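Local atomic coordinates of arginyl-trna synthetase (Thermus thermophilus, PDB entry 1IQ0), a protein that probably attaches L-arginine to its cognate tRNA at the expense of ATP, as a monomeric class I arginyl-tRNA synthetase. Residues G153-E158 with R182-L187; E174-F179 with V216-L221; T413-A418 with F457-A462; L106-S111 with F310-I315. All coordinates share one frame; numbering follows the deposited sequence.

Contact 1: G153-E158 with R182-L187; sequences GRQAAE and RAYVRL
Tyr184 and Gln155 meet because their chains swing out in different ways: Tyr184 holds CG opposite its backbone N (chi1 179°), which carries the ring across to helix 154-165, while Gln155 bends at chi2 and turns its amide to meet the phenol. The contact packs two nearly perpendicular helices of the class I catalytic domain, 154-165 and 176-189; the axes of the short segments 154-158 and 182-187 pass 10.5 Å apart at 92°. Its one hydrogen bond across the segments runs from Tyr184 OH to Gln155 OE1 at 2.6 Å. The hydroxyl lies in the carbonyl plane of the amide, at a C=O...O angle of 156°, and the amide stands steeply to the ring. Glu158, one turn further along, comes obliquely to the same ring and brings OE1 to 3.3 Å from Tyr184 CE1; its other oxygen, OE2, is hydrogen-bonded to the hydroxyl of Tyr193, which steadies the buried carboxylate. The backbone carbonyl of Gln155 also receives a weak hydrogen bond from Asn115 of the 'HIGH' region, so this first turn lies beside that signature motif. Apolar packing is added by Leu187, which also rests on Ala162 and brings CD2 to 3.8 Å from Glu158 CB. That same methyl sits 3.5 Å from the backbone oxygen, Glu158 O.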
# COMPACT_ATOMS: atom_id res chain seq x y z
N GLY A 153 -17.10 -12.20 16.47
CA GLY A 153 -15.93 -12.90 16.99
C GLY A 153 -15.85 -13.02 18.49
O GLY A 153 -16.39 -12.19 19.22
N ARG A 154 -15.16 -14.05 18.96
CA ARG A 154 -14.98 -14.27 20.38
C ARG A 154 -14.31 -13.06 21.03
O ARG A 154 -14.61 -12.72 22.18
CB ARG A 154 -14.14 -15.52 20.64
CG ARG A 154 -13.83 -15.73 22.12
CD ARG A 154 -13.02 -16.99 22.39
NE ARG A 154 -13.86 -18.11 22.80
CZ ARG A 154 -14.66 -18.78 21.98
NH1 ARG A 154 -14.74 -18.45 20.70
NH2 ARG A 154 -15.39 -19.80 22.44
N GLN A 155 -13.40 -12.40 20.31
CA GLN A 155 -12.72 -11.24 20.87
C GLN A 155 -13.71 -10.13 21.21
O GLN A 155 -13.58 -9.47 22.25
CB GLN A 155 -11.64 -10.73 19.92
CG GLN A 155 -10.49 -11.71 19.74
CD GLN A 155 -9.96 -12.23 21.07
OE1 GLN A 155 -9.43 -11.46 21.88
NE2 GLN A 155 -10.10 -13.53 21.30
N ALA A 156 -14.70 -9.92 20.35
CA ALA A 156 -15.71 -8.90 20.60
C ALA A 156 -16.62 -9.37 21.73
O ALA A 156 -17.10 -8.57 22.54
CB ALA A 156 -16.54 -8.66 19.34
N ALA A 157 -16.87 -10.67 21.80
CA ALA A 157 -17.72 -11.21 22.86
C ALA A 157 -17.04 -10.99 24.21
O ALA A 157 -17.69 -10.63 25.18
CB ALA A 157 -17.98 -12.70 22.63
N GLU A 158 -15.73 -11.21 24.26
CA GLU A 158 -15.03 -11.04 25.53
C GLU A 158 -15.08 -9.63 26.06
O GLU A 158 -15.26 -9.44 27.27
CB GLU A 158 -13.57 -11.48 25.41
CG GLU A 158 -13.42 -12.95 25.11
CD GLU A 158 -12.00 -13.45 25.34
OE1 GLU A 158 -11.04 -12.75 24.95
OE2 GLU A 158 -11.86 -14.54 25.91
N ARG A 182 -9.80 -1.41 28.17
CA ARG A 182 -9.49 -1.52 29.59
C ARG A 182 -10.27 -2.71 30.17
O ARG A 182 -9.73 -3.53 30.91
CB ARG A 182 -9.84 -0.21 30.30
CG ARG A 182 -8.69 0.38 31.10
CD ARG A 182 -8.62 1.92 31.04
NE ARG A 182 -9.92 2.57 31.18
CZ ARG A 182 -10.77 2.36 32.18
NH1 ARG A 182 -10.48 1.50 33.15
NH2 ARG A 182 -11.92 3.02 32.21
N ALA A 183 -11.55 -2.80 29.81
CA ALA A 183 -12.40 -3.89 30.27
C ALA A 183 -11.82 -5.22 29.77
O ALA A 183 -11.72 -6.19 30.52
CB ALA A 183 -13.82 -3.71 29.75
N TYR A 184 -11.43 -5.26 28.50
CA TYR A 184 -10.86 -6.48 27.94
C TYR A 184 -9.63 -6.87 28.74
O TYR A 184 -9.45 -8.03 29.10
CB TYR A 184 -10.47 -6.27 26.47
CG TYR A 184 -9.83 -7.48 25.82
CD1 TYR A 184 -10.62 -8.48 25.24
CD2 TYR A 184 -8.45 -7.64 25.78
CE1 TYR A 184 -10.04 -9.59 24.64
CE2 TYR A 184 -7.86 -8.75 25.17
CZ TYR A 184 -8.67 -9.72 24.60
OH TYR A 184 -8.11 -10.83 24.01
N VAL A 185 -8.77 -5.89 29.03
CA VAL A 185 -7.55 -6.16 29.79
C VAL A 185 -7.85 -6.65 31.21
O VAL A 185 -7.16 -7.54 31.71
CB VAL A 185 -6.63 -4.91 29.88
CG1 VAL A 185 -5.50 -5.15 30.90
CG2 VAL A 185 -6.03 -4.61 28.51
N ARG A 186 -8.86 -6.09 31.86
CA ARG A 186 -9.17 -6.55 33.21
C ARG A 186 -9.61 -8.01 33.17
O ARG A 186 -9.16 -8.82 33.98
CB ARG A 186 -10.27 -5.71 33.87
CG ARG A 186 -10.13 -5.76 35.39
CD ARG A 186 -11.44 -5.83 36.15
NE ARG A 186 -12.09 -4.54 36.28
CZ ARG A 186 -12.95 -4.24 37.25
NH1 ARG A 186 -13.23 -5.14 38.18
NH2 ARG A 186 -13.53 -3.05 37.29
N LEU A 187 -10.47 -8.34 32.21
CA LEU A 187 -10.95 -9.72 32.06
C LEU A 187 -9.80 -10.71 31.97
O LEU A 187 -9.80 -11.74 32.66
CB LEU A 187 -11.83 -9.85 30.81
CG LEU A 187 -12.32 -11.28 30.51
CD1 LEU A 187 -13.23 -11.75 31.64
CD2 LEU A 187 -13.06 -11.33 29.18

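Contact 2: E174-F179 with V216-L221; sequences EKYDHF and VNRILL
Tyr176 meets Arg218 over a face of its ring and Ile219 at its edge where the start of helix 176-189 packs on helix 213-229, two helices of the class I catalytic domain. The face-on contact with Arg218 comes first. The guanidinium of Arg218 lies over one face of the phenol with the planes 25° apart, and NH2 comes 3.1 Å from Tyr176 CE2, toward the rim of the ring. A bend at chi3 (66°) of an otherwise extended Arg218 chain folds the group back over the tyrosine, and its CB adds a contact of 3.7 Å with Tyr176 CE1. Apolar contacts make up the rest of the interface. Ile219 CG1 reaches the edge of the ring in its plane, 3.7 Å from Tyr176 CE1, while Ile219 CG2 touches Asp177 CB at 3.9 Å. The ring also meets Trp170 edge-to-face. A serine in place of Tyr176 would take away the ring face under the Arg218 guanidinium, which would probably be left freer to turn, with a gap opened beside Ile219 CG1. Polar bonds gather at Lys175, the N-cap residue: a salt bridge to Asp406 and a hydrogen bond to the backbone oxygen of Ala222 on the partner helix. Within its own segment, Lys175 NZ bonds to Asp177 OD1 at 2.9 Å, on the syn lone pair of that carboxylate oxygen.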
# COMPACT_ATOMS: atom_id res chain seq x y z
N GLU A 174 -13.59 9.50 27.84
CA GLU A 174 -12.54 8.60 27.38
C GLU A 174 -12.88 8.05 25.99
O GLU A 174 -14.03 7.71 25.71
CB GLU A 174 -12.39 7.46 28.39
CG GLU A 174 -11.53 6.29 27.95
CD GLU A 174 -11.35 5.27 29.06
OE1 GLU A 174 -12.32 5.02 29.81
OE2 GLU A 174 -10.25 4.69 29.18
N LYS A 175 -11.88 7.98 25.10
CA LYS A 175 -12.12 7.46 23.75
C LYS A 175 -12.74 6.07 23.97
O LYS A 175 -12.15 5.21 24.62
CB LYS A 175 -10.80 7.36 22.98
CG LYS A 175 -10.98 7.06 21.50
CD LYS A 175 -9.79 7.55 20.69
CE LYS A 175 -9.87 7.08 19.24
NZ LYS A 175 -9.56 5.62 19.10
N TYR A 176 -13.93 5.87 23.43
CA TYR A 176 -14.65 4.63 23.66
C TYR A 176 -13.92 3.30 23.50
O TYR A 176 -14.09 2.42 24.34
CB TYR A 176 -15.95 4.61 22.84
CG TYR A 176 -16.96 3.62 23.38
CD1 TYR A 176 -17.02 2.32 22.87
CD2 TYR A 176 -17.83 3.97 24.42
CE1 TYR A 176 -17.93 1.40 23.39
CE2 TYR A 176 -18.73 3.05 24.94
CZ TYR A 176 -18.78 1.77 24.42
OH TYR A 176 -19.66 0.85 24.94
N ASP A 177 -13.11 3.15 22.45
CA ASP A 177 -12.44 1.87 22.28
C ASP A 177 -11.33 1.65 23.31
O ASP A 177 -10.92 0.51 23.53
CB ASP A 177 -11.94 1.69 20.84
CG ASP A 177 -11.00 2.79 20.37
OD1 ASP A 177 -11.08 3.93 20.88
OD2 ASP A 177 -10.20 2.50 19.46
N HIS A 178 -10.87 2.73 23.94
CA HIS A 178 -9.85 2.60 24.99
C HIS A 178 -10.56 2.11 26.25
O HIS A 178 -10.02 1.32 27.02
CB HIS A 178 -9.16 3.94 25.26
CG HIS A 178 -8.05 4.24 24.32
ND1 HIS A 178 -8.25 4.74 23.05
CD2 HIS A 178 -6.71 4.07 24.44
CE1 HIS A 178 -7.09 4.86 22.43
NE2 HIS A 178 -6.14 4.46 23.25
N PHE A 179 -11.78 2.60 26.44
CA PHE A 179 -12.62 2.21 27.57
C PHE A 179 -12.90 0.70 27.44
O PHE A 179 -12.79 -0.05 28.41
CB PHE A 179 -13.93 3.01 27.51
CG PHE A 179 -15.02 2.48 28.39
CD1 PHE A 179 -14.86 2.40 29.77
CD2 PHE A 179 -16.24 2.09 27.83
CE1 PHE A 179 -15.89 1.94 30.58
CE2 PHE A 179 -17.28 1.63 28.64
CZ PHE A 179 -17.11 1.56 30.02
N VAL A 216 -21.18 -3.33 19.29
CA VAL A 216 -19.91 -3.49 18.58
C VAL A 216 -19.63 -2.22 17.78
O VAL A 216 -18.50 -1.73 17.75
CB VAL A 216 -19.96 -4.69 17.60
CG1 VAL A 216 -18.74 -4.67 16.67
CG2 VAL A 216 -20.00 -6.01 18.38
N ASN A 217 -20.67 -1.70 17.13
CA ASN A 217 -20.53 -0.50 16.31
C ASN A 217 -19.95 0.67 17.10
O ASN A 217 -19.20 1.47 16.55
CB ASN A 217 -21.88 -0.11 15.72
CG ASN A 217 -21.76 0.90 14.60
OD1 ASN A 217 -22.40 1.95 14.62
ND2 ASN A 217 -20.94 0.59 13.61
N ARG A 218 -20.29 0.77 18.39
CA ARG A 218 -19.78 1.87 19.22
C ARG A 218 -18.27 1.81 19.29
O ARG A 218 -17.60 2.84 19.23
CB ARG A 218 -20.33 1.80 20.66
CG ARG A 218 -21.81 2.07 20.78
CD ARG A 218 -22.23 2.18 22.25
NE ARG A 218 -21.63 3.35 22.91
CZ ARG A 218 -21.89 3.72 24.16
NH1 ARG A 218 -22.75 3.03 24.90
NH2 ARG A 218 -21.31 4.80 24.67
N ILE A 219 -17.73 0.61 19.43
CA ILE A 219 -16.29 0.43 19.50
C ILE A 219 -15.68 0.75 18.14
O ILE A 219 -14.67 1.45 18.06
CB ILE A 219 -15.93 -1.01 19.92
CG1 ILE A 219 -16.54 -1.31 21.29
CG2 ILE A 219 -14.42 -1.19 19.95
CD1 ILE A 219 -16.19 -2.68 21.85
N LEU A 220 -16.30 0.24 17.06
CA LEU A 220 -15.80 0.47 15.71
C LEU A 220 -15.73 1.97 15.35
O LEU A 220 -14.77 2.40 14.71
CB LEU A 220 -16.67 -0.26 14.67
CG LEU A 220 -16.34 0.08 13.21
CD1 LEU A 220 -14.90 -0.30 12.89
CD2 LEU A 220 -17.30 -0.64 12.27
N LEU A 221 -16.73 2.74 15.74
CA LEU A 221 -16.72 4.17 15.45
C LEU A 221 -15.48 4.85 16.04
O LEU A 221 -14.88 5.71 15.40
CB LEU A 221 -18.00 4.83 15.95
CG LEU A 221 -19.23 4.54 15.07
CD1 LEU A 221 -20.50 5.11 15.71
CD2 LEU A 221 -19.02 5.15 13.69

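Contact 3: T413-A418 with F457-A462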
# COMPACT_ATOMS: atom_id res chain seq x y z
N THR A 413 3.12 13.54 17.69
CA THR A 413 2.61 14.88 17.44
C THR A 413 3.21 15.84 18.47
O THR A 413 3.43 17.01 18.19
CB THR A 413 1.08 14.92 17.55
OG1 THR A 413 0.51 14.06 16.55
CG2 THR A 413 0.56 16.35 17.36
N ARG A 414 3.47 15.31 19.66
CA ARG A 414 4.04 16.08 20.76
C ARG A 414 5.44 16.54 20.34
O ARG A 414 5.76 17.72 20.39
CB ARG A 414 4.17 15.20 22.00
CG ARG A 414 4.61 15.92 23.26
CD ARG A 414 3.41 16.45 24.02
NE ARG A 414 2.36 15.43 24.14
CZ ARG A 414 2.55 14.21 24.63
NH1 ARG A 414 3.75 13.82 25.04
NH2 ARG A 414 1.53 13.35 24.70
N ARG A 415 6.26 15.57 19.94
CA ARG A 415 7.62 15.85 19.53
C ARG A 415 7.69 16.72 18.28
O ARG A 415 8.55 17.60 18.17
CB ARG A 415 8.38 14.55 19.31
CG ARG A 415 8.33 13.61 20.50
CD ARG A 415 9.43 12.56 20.42
NE ARG A 415 9.34 11.59 21.51
CZ ARG A 415 10.38 10.88 21.96
NH1 ARG A 415 11.57 11.04 21.41
NH2 ARG A 415 10.22 10.00 22.94
N ALA A 416 6.77 16.50 17.34
CA ALA A 416 6.75 17.28 16.11
C ALA A 416 6.47 18.74 16.46
O ALA A 416 7.05 19.65 15.87
CB ALA A 416 5.67 16.77 15.17
N ARG A 417 5.56 18.94 17.41
CA ARG A 417 5.17 20.27 17.86
C ARG A 417 6.40 21.05 18.34
O ARG A 417 6.58 22.22 18.00
CB ARG A 417 4.15 20.15 19.00
CG ARG A 417 3.32 21.41 19.26
CD ARG A 417 2.47 21.76 18.05
NE ARG A 417 1.36 22.66 18.37
CZ ARG A 417 1.50 23.90 18.83
NH1 ARG A 417 2.70 24.41 19.03
NH2 ARG A 417 0.42 24.63 19.09
N ALA A 418 7.24 20.39 19.13
CA ALA A 418 8.44 21.04 19.65
C ALA A 418 9.40 21.40 18.51
O ALA A 418 10.05 22.44 18.55
CB ALA A 418 9.14 20.12 20.65
N PHE A 457 10.11 1.17 15.02
CA PHE A 457 9.74 2.58 15.01
C PHE A 457 10.26 3.33 16.22
O PHE A 457 9.82 3.09 17.35
CB PHE A 457 8.22 2.74 14.94
CG PHE A 457 7.77 4.17 14.81
CD1 PHE A 457 7.76 4.80 13.56
CD2 PHE A 457 7.42 4.91 15.93
CE1 PHE A 457 7.40 6.15 13.44
CE2 PHE A 457 7.06 6.26 15.82
CZ PHE A 457 7.05 6.88 14.56
N ARG A 458 11.20 4.25 16.00
CA ARG A 458 11.76 5.05 17.09
C ARG A 458 11.42 6.51 16.78
O ARG A 458 11.78 7.02 15.73
CB ARG A 458 13.27 4.84 17.18
CG ARG A 458 13.66 3.36 17.15
CD ARG A 458 15.17 3.16 17.20
NE ARG A 458 15.67 3.15 18.57
CZ ARG A 458 15.59 2.10 19.39
NH1 ARG A 458 15.03 0.97 18.97
NH2 ARG A 458 16.06 2.18 20.62
N TYR A 459 10.70 7.16 17.69
CA TYR A 459 10.27 8.54 17.50
C TYR A 459 11.27 9.53 16.91
O TYR A 459 11.06 10.05 15.82
CB TYR A 459 9.73 9.11 18.81
CG TYR A 459 8.47 8.44 19.31
CD1 TYR A 459 8.52 7.45 20.30
CD2 TYR A 459 7.22 8.78 18.78
CE1 TYR A 459 7.36 6.84 20.76
CE2 TYR A 459 6.06 8.17 19.24
CZ TYR A 459 6.13 7.20 20.22
OH TYR A 459 4.98 6.62 20.68
N GLN A 460 12.35 9.79 17.64
CA GLN A 460 13.35 10.76 17.19
C GLN A 460 13.90 10.45 15.80
O GLN A 460 13.98 11.33 14.94
CB GLN A 460 14.51 10.85 18.20
CG GLN A 460 15.51 11.96 17.88
CD GLN A 460 16.47 12.24 19.03
OE1 GLN A 460 16.06 12.61 20.13
NE2 GLN A 460 17.76 12.06 18.77
N GLU A 461 14.28 9.20 15.60
CA GLU A 461 14.81 8.75 14.32
C GLU A 461 13.81 8.97 13.18
O GLU A 461 14.17 9.49 12.12
CB GLU A 461 15.17 7.27 14.45
CG GLU A 461 15.71 6.61 13.20
CD GLU A 461 16.00 5.14 13.43
OE1 GLU A 461 15.06 4.40 13.78
OE2 GLU A 461 17.16 4.72 13.25
N ALA A 462 12.55 8.59 13.40
CA ALA A 462 11.50 8.72 12.38
C ALA A 462 11.10 10.16 12.12
O ALA A 462 10.70 10.51 11.00
CB ALA A 462 10.27 7.92 12.81
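A small, partly buried contact between a guanidinium and the base of a tyrosine joins Arg415 to Tyr459, where helix 405-423 passes the short helix 459-463 in the class I synthetase catalytic domain. The short helix follows directly on strand 455-457, the last strand at one end of the mixed sheet. Arg415 reaches across with its chain extended as far as NE, CG lying opposite the carbonyl carbon (chi1 -54°). One face of its guanidinium covers Tyr459 CB, which sits 3.7 Å from Arg415 CZ. Ring and guanidinium planes differ by 18°, but the overlap is with the root of the tyrosine: Arg415 NE comes 3.9 Å from Tyr459 CG, and the ring leads on to Val408 and Ala412 of helix 405-423. Glu411, one turn earlier on that helix, forms a salt bridge with Arg415 NE and so helps fix the rotation of the guanidinium. With an alanine here in place of Arg415, Tyr459 CB would probably lose its cover and Glu411 this charged mate. Beyond the tyrosine, the guanidinium approaches the backbone of the short helix, with Arg415 NH1 4.0 Å from Gln460 N.

Contact 4: L106-S111 with F310-I315; sequences LVEHTS and FWKMGI
Lys312, a buried lysine at a helix end, reaches Glu108 with a side chain extended beyond CG, and its amine meets the carboxylate on the less common anti side. The salt bridge between Lys312 NZ and Glu108 OE2 is 2.7 Å long, with the nitrogen 32° out of the carboxylate plane. Glu108 is stretched too, its CG opposite the backbone N (chi1 174°), and the two chains come together at about a right angle. A water gives the amine a second link to the strand: it accepts from Lys312 NZ at 2.9 Å and donates to Leu106 O at 3.0 Å. The buried ammonium group thus has both the carboxylate oxygen and the water as partners. The setting is the Rossmann-like core of the class I catalytic domain, in which strand 104-108 lies between the parallel strands 141-149 and 348-354 and helix 301-312 packs against the sheet. Leu106 and Glu108, two apart on the strand, both point toward that helix. The Leu106 side chain crosses the aliphatic part of the lysine, with CD2 3.6 Å from Lys312 CG. Just past the lysine the helix closes in a Schellman motif, with Gly314 at positive phi as its C-prime residue. Its bond from Gly314 N to Trp311 O is less sure, while that from Ile315 N to Phe310 O is 2.8 Å long.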
# COMPACT_ATOMS: atom_id res chain seq x y z
N LEU A 106 -9.92 -5.02 -5.71
CA LEU A 106 -10.43 -4.86 -4.35
C LEU A 106 -9.33 -5.05 -3.31
O LEU A 106 -8.77 -6.14 -3.17
CB LEU A 106 -11.56 -5.85 -4.11
CG LEU A 106 -12.36 -5.70 -2.82
CD1 LEU A 106 -13.05 -4.34 -2.79
CD2 LEU A 106 -13.39 -6.82 -2.75
N VAL A 107 -9.03 -3.98 -2.59
CA VAL A 107 -8.01 -4.03 -1.56
C VAL A 107 -8.63 -4.12 -0.18
O VAL A 107 -9.43 -3.27 0.21
CB VAL A 107 -7.11 -2.77 -1.60
CG1 VAL A 107 -6.03 -2.86 -0.53
CG2 VAL A 107 -6.48 -2.63 -2.99
N GLU A 108 -8.28 -5.17 0.57
CA GLU A 108 -8.79 -5.30 1.93
C GLU A 108 -7.64 -5.08 2.91
O GLU A 108 -6.60 -5.71 2.81
CB GLU A 108 -9.39 -6.69 2.20
CG GLU A 108 -9.79 -6.84 3.68
CD GLU A 108 -10.24 -8.25 4.07
OE1 GLU A 108 -9.86 -8.70 5.17
OE2 GLU A 108 -10.97 -8.89 3.29
N HIS A 109 -7.84 -4.16 3.83
CA HIS A 109 -6.83 -3.89 4.84
C HIS A 109 -7.49 -3.39 6.11
O HIS A 109 -8.70 -3.12 6.12
CB HIS A 109 -5.77 -2.91 4.30
CG HIS A 109 -6.26 -1.52 4.04
ND1 HIS A 109 -6.65 -0.67 5.06
CD2 HIS A 109 -6.31 -0.79 2.90
CE1 HIS A 109 -6.91 0.52 4.56
NE2 HIS A 109 -6.71 0.48 3.25
N THR A 110 -6.70 -3.29 7.18
CA THR A 110 -7.16 -2.88 8.50
C THR A 110 -7.89 -4.11 9.05
O THR A 110 -7.25 -5.03 9.54
CB THR A 110 -8.10 -1.65 8.44
OG1 THR A 110 -7.46 -0.60 7.70
CG2 THR A 110 -8.40 -1.12 9.85
N SER A 111 -9.22 -4.14 8.95
CA SER A 111 -9.98 -5.31 9.40
C SER A 111 -9.54 -5.86 10.74
O SER A 111 -9.21 -7.04 10.85
CB SER A 111 -9.87 -6.44 8.36
OG SER A 111 -10.33 -6.02 7.10
N PHE A 310 -15.16 -15.64 -2.96
CA PHE A 310 -16.09 -15.85 -4.07
C PHE A 310 -16.99 -14.63 -4.28
O PHE A 310 -17.25 -14.24 -5.42
CB PHE A 310 -16.95 -17.10 -3.82
CG PHE A 310 -16.28 -18.40 -4.20
CD1 PHE A 310 -16.99 -19.59 -4.17
CD2 PHE A 310 -14.94 -18.43 -4.59
CE1 PHE A 310 -16.39 -20.80 -4.53
CE2 PHE A 310 -14.33 -19.63 -4.95
CZ PHE A 310 -15.06 -20.83 -4.92
N TRP A 311 -17.44 -14.03 -3.19
CA TRP A 311 -18.30 -12.85 -3.27
C TRP A 311 -17.51 -11.67 -3.83
O TRP A 311 -18.00 -10.94 -4.67
CB TRP A 311 -18.85 -12.49 -1.89
CG TRP A 311 -19.56 -11.15 -1.88
CD1 TRP A 311 -20.84 -10.88 -2.29
CD2 TRP A 311 -18.99 -9.89 -1.50
NE1 TRP A 311 -21.09 -9.53 -2.19
CE2 TRP A 311 -19.98 -8.90 -1.71
CE3 TRP A 311 -17.73 -9.50 -1.01
CZ2 TRP A 311 -19.75 -7.54 -1.45
CZ3 TRP A 311 -17.51 -8.15 -0.75
CH2 TRP A 311 -18.51 -7.19 -0.97
N LYS A 312 -16.29 -11.50 -3.34
CA LYS A 312 -15.43 -10.40 -3.80
C LYS A 312 -15.27 -10.41 -5.31
O LYS A 312 -15.24 -9.35 -5.94
CB LYS A 312 -14.05 -10.50 -3.15
CG LYS A 312 -14.00 -10.18 -1.66
CD LYS A 312 -12.56 -10.19 -1.16
CE LYS A 312 -12.44 -9.73 0.29
NZ LYS A 312 -11.02 -9.86 0.75
N MET A 313 -15.15 -11.60 -5.89
CA MET A 313 -14.97 -11.71 -7.34
C MET A 313 -16.27 -11.94 -8.12
O MET A 313 -16.23 -12.28 -9.30
CB MET A 313 -13.94 -12.81 -7.65
CG MET A 313 -12.53 -12.47 -7.12
SD MET A 313 -11.28 -13.75 -7.31
CE MET A 313 -9.83 -12.76 -7.91
N GLY A 314 -17.41 -11.74 -7.47
CA GLY A 314 -18.69 -11.88 -8.15
C GLY A 314 -19.21 -13.28 -8.41
O GLY A 314 -20.21 -13.45 -9.09
N ILE A 315 -18.52 -14.28 -7.87
CA ILE A 315 -18.94 -15.65 -8.06
C ILE A 315 -20.20 -15.92 -7.24
O ILE A 315 -21.08 -16.68 -7.66
CB ILE A 315 -17.82 -16.61 -7.63
CG1 ILE A 315 -16.59 -16.36 -8.52
CG2 ILE A 315 -18.29 -18.05 -7.70
CD1 ILE A 315 -15.35 -17.15 -8.10
O HOH W 1 -9.49 -8.25 -1.11

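Contacts 1 and 2 are neighbours, with centres 12 Å apart: they share helix 176-189, their segments alternate along the chain, and a salt bridge between Arg182 and Glu174 joins them. Both are nested within the long loop closed by contact 4, and their helices come between strands 141-149 and 236-239 of the mixed sheet along the chain. Contact 4 is centred 27 Å from contact 1 and 25 Å from contact 2. Contact 3 follows later in the chain, with its centre 35 Å from that of contact 4. Contact 4 thus joins sheet to helix, contacts 1 and 2 join helices, and contact 3 joins a helix to the short helix after edge strand 455-457.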